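Local coordinates for protein N-Acetyltransferase, PseH (Campylobacter jejuni subsp. jejuni PT14, PDB 4XPL) that catalyses the acetyl-CoA-dependent N-4 acetylation of a UDP-linked amino sugar, the third step in making pseudaminic acid, the sialic-acid-like sugar that modifies flagellin, at residues K60-V65 with V74-N79; Q70-I75 with Q100-E105. The protein carries 8 engineered substitutions. All coordinates share one frame; numbering follows the deposited sequence.

Interaction 1: K60-V65 with V74-N79; sequences KKYFLV and VIDFVN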
loop_
_atom_site.group_PDB
_atom_site.type_symbol
_atom_site.label_atom_id
_atom_site.label_comp_id
_atom_site.label_asym_id
_atom_site.label_seq_id
_atom_site.Cartn_x
_atom_site.Cartn_y
_atom_site.Cartn_z
ATOM N N LYS A 60 4.297 -5.674 -9.030
ATOM C CA LYS A 60 3.766 -4.569 -8.231
ATOM C C LYS A 60 2.265 -4.479 -8.454
ATOM O O LYS A 60 1.804 -4.709 -9.569
ATOM C CB LYS A 60 4.378 -3.238 -8.659
ATOM C CG LYS A 60 5.900 -3.105 -8.478
ATOM C CD LYS A 60 6.320 -1.668 -8.885
ATOM C CE LYS A 60 7.791 -1.357 -8.552
ATOM N NZ LYS A 60 8.633 -2.475 -8.856
ATOM N N LYS A 61 1.522 -4.129 -7.397
ATOM C CA LYS A 61 0.085 -3.904 -7.478
ATOM C C LYS A 61 -0.264 -2.809 -6.475
ATOM O O LYS A 61 0.105 -2.893 -5.287
ATOM C CB LYS A 61 -0.709 -5.175 -7.152
ATOM C CG LYS A 61 -0.476 -6.352 -8.088
ATOM C CD LYS A 61 -1.508 -7.465 -7.812
ATOM C CE LYS A 61 -1.262 -8.679 -8.646
ATOM N NZ LYS A 61 -1.692 -8.433 -10.051
ATOM N N TYR A 62 -0.935 -1.769 -6.962
ATOM C CA TYR A 62 -1.440 -0.694 -6.132
ATOM C C TYR A 62 -2.956 -0.689 -6.229
ATOM O O TYR A 62 -3.493 -0.879 -7.311
ATOM C CB TYR A 62 -0.904 0.653 -6.660
ATOM C CG TYR A 62 0.528 0.970 -6.280
ATOM C CD1 TYR A 62 1.580 0.193 -6.738
ATOM C CD2 TYR A 62 0.825 2.052 -5.461
ATOM C CE1 TYR A 62 2.884 0.480 -6.380
ATOM C CE2 TYR A 62 2.146 2.354 -5.109
ATOM C CZ TYR A 62 3.147 1.566 -5.556
ATOM O OH TYR A 62 4.451 1.827 -5.232
ATOM N N PHE A 63 -3.614 -0.442 -5.099
ATOM C CA PHE A 63 -5.039 -0.355 -5.007
ATOM C C PHE A 63 -5.495 0.916 -4.312
ATOM O O PHE A 63 -4.903 1.352 -3.285
ATOM C CB PHE A 63 -5.551 -1.560 -4.223
ATOM C CG PHE A 63 -5.325 -2.892 -4.925
ATOM C CD1 PHE A 63 -6.189 -3.301 -5.918
ATOM C CD2 PHE A 63 -4.292 -3.706 -4.572
ATOM C CE1 PHE A 63 -6.042 -4.509 -6.537
ATOM C CE2 PHE A 63 -4.108 -4.923 -5.210
ATOM C CZ PHE A 63 -4.993 -5.318 -6.185
ATOM N N LEU A 64 -6.543 1.508 -4.863
ATOM C CA LEU A 64 -7.307 2.542 -4.170
ATOM C C LEU A 64 -8.358 1.787 -3.356
ATOM O O LEU A 64 -9.082 0.949 -3.922
ATOM C CB LEU A 64 -7.915 3.500 -5.186
ATOM C CG LEU A 64 -8.648 4.761 -4.737
ATOM C CD1 LEU A 64 -7.726 5.633 -3.931
ATOM C CD2 LEU A 64 -9.208 5.537 -5.918
ATOM N N VAL A 65 -8.456 2.089 -2.071
ATOM C CA VAL A 65 -9.367 1.385 -1.176
ATOM C C VAL A 65 -10.610 2.224 -0.894
ATOM O O VAL A 65 -10.509 3.375 -0.484
ATOM C CB VAL A 65 -8.685 1.024 0.140
ATOM C CG1 VAL A 65 -9.678 0.235 1.086
ATOM C CG2 VAL A 65 -7.379 0.210 -0.155
ATOM N N VAL A 74 -4.766 4.199 0.092
ATOM C CA VAL A 74 -4.112 3.391 -0.935
ATOM C C VAL A 74 -3.299 2.312 -0.246
ATOM O O VAL A 74 -2.666 2.545 0.820
ATOM C CB VAL A 74 -3.196 4.287 -1.808
ATOM C CG1 VAL A 74 -2.110 3.472 -2.612
ATOM C CG2 VAL A 74 -4.036 5.189 -2.729
ATOM N N ILE A 75 -3.277 1.139 -0.853
ATOM C CA ILE A 75 -2.353 0.096 -0.435
ATOM C C ILE A 75 -1.542 -0.406 -1.607
ATOM O O ILE A 75 -1.947 -0.251 -2.738
ATOM C CB ILE A 75 -3.094 -1.080 0.278
ATOM C CG1 ILE A 75 -4.090 -1.770 -0.651
ATOM C CG2 ILE A 75 -3.773 -0.585 1.561
ATOM C CD1 ILE A 75 -4.701 -3.078 -0.057
ATOM N N ASP A 76 -0.373 -0.982 -1.324
ATOM C CA ASP A 76 0.461 -1.474 -2.365
ATOM C C ASP A 76 1.263 -2.670 -1.933
ATOM O O ASP A 76 1.590 -2.865 -0.721
ATOM C CB ASP A 76 1.380 -0.387 -2.963
ATOM C CG ASP A 76 2.483 0.029 -2.043
ATOM O OD1 ASP A 76 3.559 -0.601 -2.084
ATOM O OD2 ASP A 76 2.261 0.994 -1.292
ATOM N N PHE A 77 1.579 -3.458 -2.962
ATOM C CA PHE A 77 2.383 -4.658 -2.835
ATOM C C PHE A 77 3.459 -4.592 -3.911
ATOM O O PHE A 77 3.141 -4.382 -5.066
ATOM C CB PHE A 77 1.499 -5.884 -3.044
ATOM C CG PHE A 77 0.265 -5.901 -2.200
ATOM C CD1 PHE A 77 -0.916 -5.311 -2.648
ATOM C CD2 PHE A 77 0.254 -6.556 -0.986
ATOM C CE1 PHE A 77 -2.047 -5.332 -1.866
ATOM C CE2 PHE A 77 -0.876 -6.626 -0.229
ATOM C CZ PHE A 77 -2.029 -6.012 -0.640
ATOM N N VAL A 78 4.729 -4.671 -3.509
ATOM C CA VAL A 78 5.828 -4.602 -4.427
ATOM C C VAL A 78 6.789 -5.750 -4.127
ATOM O O VAL A 78 6.715 -6.396 -3.049
ATOM C CB VAL A 78 6.508 -3.196 -4.392
ATOM C CG1 VAL A 78 5.453 -2.106 -4.654
ATOM C CG2 VAL A 78 7.257 -2.917 -3.052
ATOM N N ASN A 79 7.648 -6.030 -5.103
ATOM C CA ASN A 79 8.579 -7.159 -5.051
ATOM C C ASN A 79 7.811 -8.448 -4.810
ATOM O O ASN A 79 8.201 -9.282 -4.009
ATOM C CB ASN A 79 9.634 -6.967 -3.962
ATOM C CG ASN A 79 10.507 -5.751 -4.189
ATOM O OD1 ASN A 79 11.165 -5.628 -5.203
ATOM N ND2 ASN A 79 10.518 -4.854 -3.222
HETATM O O HOH W 1 8.499 -4.732 -7.646
#

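Interaction 2: Q70-I75 with Q100-E105; sequences QIIGVI and QILMNE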
loop_
_atom_site.group_PDB
_atom_site.type_symbol
_atom_site.label_atom_id
_atom_site.label_comp_id
_atom_site.label_asym_id
_atom_site.label_seq_id
_atom_site.Cartn_x
_atom_site.Cartn_y
_atom_site.Cartn_z
ATOM N N GLN A 70 -16.722 5.524 -0.589
ATOM C CA GLN A 70 -15.791 6.592 -0.214
ATOM C C GLN A 70 -14.345 6.099 -0.260
ATOM O O GLN A 70 -14.057 5.041 0.283
ATOM C CB GLN A 70 -16.088 7.060 1.212
ATOM C CG GLN A 70 -17.327 7.905 1.349
ATOM C CD GLN A 70 -17.227 9.188 0.559
ATOM O OE1 GLN A 70 -16.181 9.829 0.548
ATOM N NE2 GLN A 70 -18.302 9.564 -0.115
ATOM N N ILE A 71 -13.439 6.876 -0.863
ATOM C CA ILE A 71 -12.005 6.551 -0.816
ATOM C C ILE A 71 -11.473 6.716 0.606
ATOM O O ILE A 71 -11.733 7.748 1.225
ATOM C CB ILE A 71 -11.185 7.435 -1.792
ATOM C CG1 ILE A 71 -11.544 7.105 -3.241
ATOM C CG2 ILE A 71 -9.683 7.235 -1.589
ATOM C CD1 ILE A 71 -11.188 8.209 -4.244
ATOM N N ILE A 72 -10.746 5.703 1.134
ATOM C CA ILE A 72 -10.114 5.827 2.446
ATOM C C ILE A 72 -8.592 5.728 2.468
ATOM O O ILE A 72 -7.972 6.114 3.457
ATOM C CB ILE A 72 -10.728 4.846 3.469
ATOM C CG1 ILE A 72 -10.589 3.379 3.054
ATOM C CG2 ILE A 72 -12.275 5.237 3.659
ATOM C CD1 ILE A 72 -10.725 2.397 4.271
ATOM N N GLY A 73 -7.992 5.256 1.378
ATOM C CA GLY A 73 -6.534 5.215 1.306
ATOM C C GLY A 73 -6.072 4.414 0.119
ATOM O O GLY A 73 -6.880 4.027 -0.757
ATOM N N VAL A 74 -4.766 4.199 0.092
ATOM C CA VAL A 74 -4.112 3.391 -0.935
ATOM C C VAL A 74 -3.299 2.312 -0.246
ATOM O O VAL A 74 -2.666 2.545 0.820
ATOM C CB VAL A 74 -3.196 4.287 -1.808
ATOM C CG1 VAL A 74 -2.110 3.472 -2.612
ATOM C CG2 VAL A 74 -4.036 5.189 -2.729
ATOM N N ILE A 75 -3.277 1.139 -0.853
ATOM C CA ILE A 75 -2.353 0.096 -0.435
ATOM C C ILE A 75 -1.542 -0.406 -1.607
ATOM O O ILE A 75 -1.947 -0.251 -2.738
ATOM C CB ILE A 75 -3.094 -1.080 0.278
ATOM C CG1 ILE A 75 -4.090 -1.770 -0.651
ATOM C CG2 ILE A 75 -3.773 -0.585 1.561
ATOM C CD1 ILE A 75 -4.701 -3.078 -0.057
ATOM N N GLN A 100 -5.954 0.509 10.375
ATOM C CA GLN A 100 -6.318 -0.882 10.658
ATOM C C GLN A 100 -7.120 -1.517 9.528
ATOM O O GLN A 100 -6.894 -2.667 9.178
ATOM C CB GLN A 100 -7.048 -1.028 11.990
ATOM C CG GLN A 100 -7.303 -2.498 12.388
ATOM C CD GLN A 100 -6.034 -3.319 12.480
ATOM O OE1 GLN A 100 -5.071 -2.897 13.129
ATOM N NE2 GLN A 100 -6.019 -4.507 11.853
ATOM N N ILE A 101 -8.027 -0.749 8.929
ATOM C CA ILE A 101 -8.783 -1.225 7.781
ATOM C C ILE A 101 -7.861 -1.533 6.620
ATOM O O ILE A 101 -7.948 -2.602 6.002
ATOM C CB ILE A 101 -9.798 -0.172 7.316
ATOM C CG1 ILE A 101 -10.811 0.053 8.438
ATOM C CG2 ILE A 101 -10.442 -0.646 6.008
ATOM C CD1 ILE A 101 -11.932 1.076 8.140
ATOM N N LEU A 102 -6.952 -0.610 6.326
ATOM C CA LEU A 102 -5.971 -0.831 5.277
ATOM C C LEU A 102 -5.090 -2.042 5.552
ATOM O O LEU A 102 -4.805 -2.822 4.633
ATOM C CB LEU A 102 -5.109 0.404 5.042
ATOM C CG LEU A 102 -5.802 1.738 4.760
ATOM C CD1 LEU A 102 -4.792 2.893 4.565
ATOM C CD2 LEU A 102 -6.762 1.603 3.556
ATOM N N MET A 103 -4.690 -2.203 6.810
ATOM C CA MET A 103 -3.883 -3.367 7.242
ATOM C C MET A 103 -4.664 -4.678 7.093
ATOM O O MET A 103 -4.118 -5.687 6.622
ATOM C CB MET A 103 -3.415 -3.208 8.698
ATOM C CG MET A 103 -2.322 -2.192 8.935
ATOM S SD MET A 103 -0.831 -2.486 7.942
ATOM C CE MET A 103 -0.367 -4.119 8.556
ATOM N N ASN A 104 -5.934 -4.686 7.481
ATOM C CA ASN A 104 -6.766 -5.866 7.240
ATOM C C ASN A 104 -6.777 -6.241 5.767
ATOM O O ASN A 104 -6.672 -7.417 5.433
ATOM C CB ASN A 104 -8.240 -5.662 7.675
ATOM C CG ASN A 104 -8.419 -5.613 9.192
ATOM O OD1 ASN A 104 -7.587 -6.136 9.974
ATOM N ND2 ASN A 104 -9.509 -4.954 9.621
ATOM N N GLU A 105 -6.989 -5.256 4.897
ATOM C CA GLU A 105 -7.002 -5.500 3.464
ATOM C C GLU A 105 -5.670 -5.990 2.911
ATOM O O GLU A 105 -5.643 -6.870 2.042
ATOM C CB GLU A 105 -7.433 -4.250 2.700
ATOM C CG GLU A 105 -8.846 -3.817 2.976
ATOM C CD GLU A 105 -9.883 -4.909 2.689
ATOM O OE1 GLU A 105 -9.850 -5.476 1.581
ATOM O OE2 GLU A 105 -10.704 -5.186 3.575
#

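Interaction 1: K60-V65 with V74-N79
The ring of Tyr-62 lies over the side chain of Asp-76, a pair on neighbouring strands of the antiparallel beta hairpin 61-67/70-78 of the GNAT fold. The CB of Asp-76 sits 3.4 Å from the centre of the Tyr-62 ring, almost directly over it, a CH-pi contact. Asp-76 holds CG between its backbone N and carbonyl carbon (chi1 71°), alongside the ring, and rotation about CB-CG leaves the carboxylate 16° from the ring plane. Acetyl coenzyme A touches this Asp-76, so the stack borders the cofactor.

Tyr-62 with Asp-76 is a non-hydrogen-bonded pair; Lys-61 with Phe-77 and Phe-63 with Ile-75 are the hydrogen-bonded ones, each tied by two reciprocal backbone bonds. The straightest runs from Phe-63 N to Ile-75 O, 2.9 Å and 173°. On the face that carries Lys-61, Phe-63, Ile-75 and Phe-77, CD2 of Phe-63 meets CE1 of Phe-77 at 3.9 Å, edge against edge rather than stacked, and Tyr-109 of helix 99-114 packs on both rings. Val-65 CG2 rests on Ile-75 CG1. Beyond Lys-61 and Phe-77, the last backbone-bonded pair, a water accepts from both Lys-60 NZ, at 2.6 Å, and Asn-79 N, at 3.0 Å.

Interaction 2: Q70-I75 with Q100-E105
Ile-72 makes the first touch on helix 99-114, its CD1 meeting CG2 of Ile-101 at 3.5 Å. With CG1 set between the backbone N and the carbonyl carbon (chi1 60°) and the chain then extended, Ile-72 crosses Ile-101 at about a right angle. The same CD1 also lies 4.1 Å from Leu-102 CD2, so one methyl bridges two successive helix residues. Gly-73 follows with its bare CA 4.3 Å from Leu-102 CD2, which allows the leucine branch to lie against the strand backbone. Probable backbone bonds from Ile-72 N to Val-65 O and from Val-65 N to Gly-73 O, with the near-helical psi of Ile-72 (-14°), are consistent with a beta bulge.

Val-74 directs its side chain away from the helix; only its backbone borders the contact, with O 4.3 Å from Leu-102 CD1. At Ile-75 the CG2 branch packs on Leu-102 CB at 3.9 Å, while CD1 reaches the CB of Glu-105, whose end then bends away. Leu-102 thus lies along the strand, in contact with every residue from Ile-72 to Ile-75. The segment axes pass 9.1 Å apart at 54°, and the contact rests on aliphatic packing, without hydrogen bonds between the two segments, as in the alpha/beta layering of the GNAT fold, where the helix after strand 84-91 covers one face of the central sheet.

How the interactions relate
Strand 70-78 serves both contacts, which share Val-74 and Ile-75, and their centres are about 10 Å apart. Interaction 1 joins it edge to edge with its hairpin partner through paired backbone bonds and side chains on both faces, its centre about 4 Å from the centre of the chain against about 8 Å for interaction 2, which uses one face alone, against a helix, through aliphatic branches. Both are mostly buried, with summed areas of 547 and 283 Å². Ile-75 connects them, bonded through its backbone to strand 61-67, with a side chain that packs both on that strand and on the helix. Val-65, probably hydrogen-bonded to Ile-72 and Gly-73, extends the hairpin toward the helix-packed stretch.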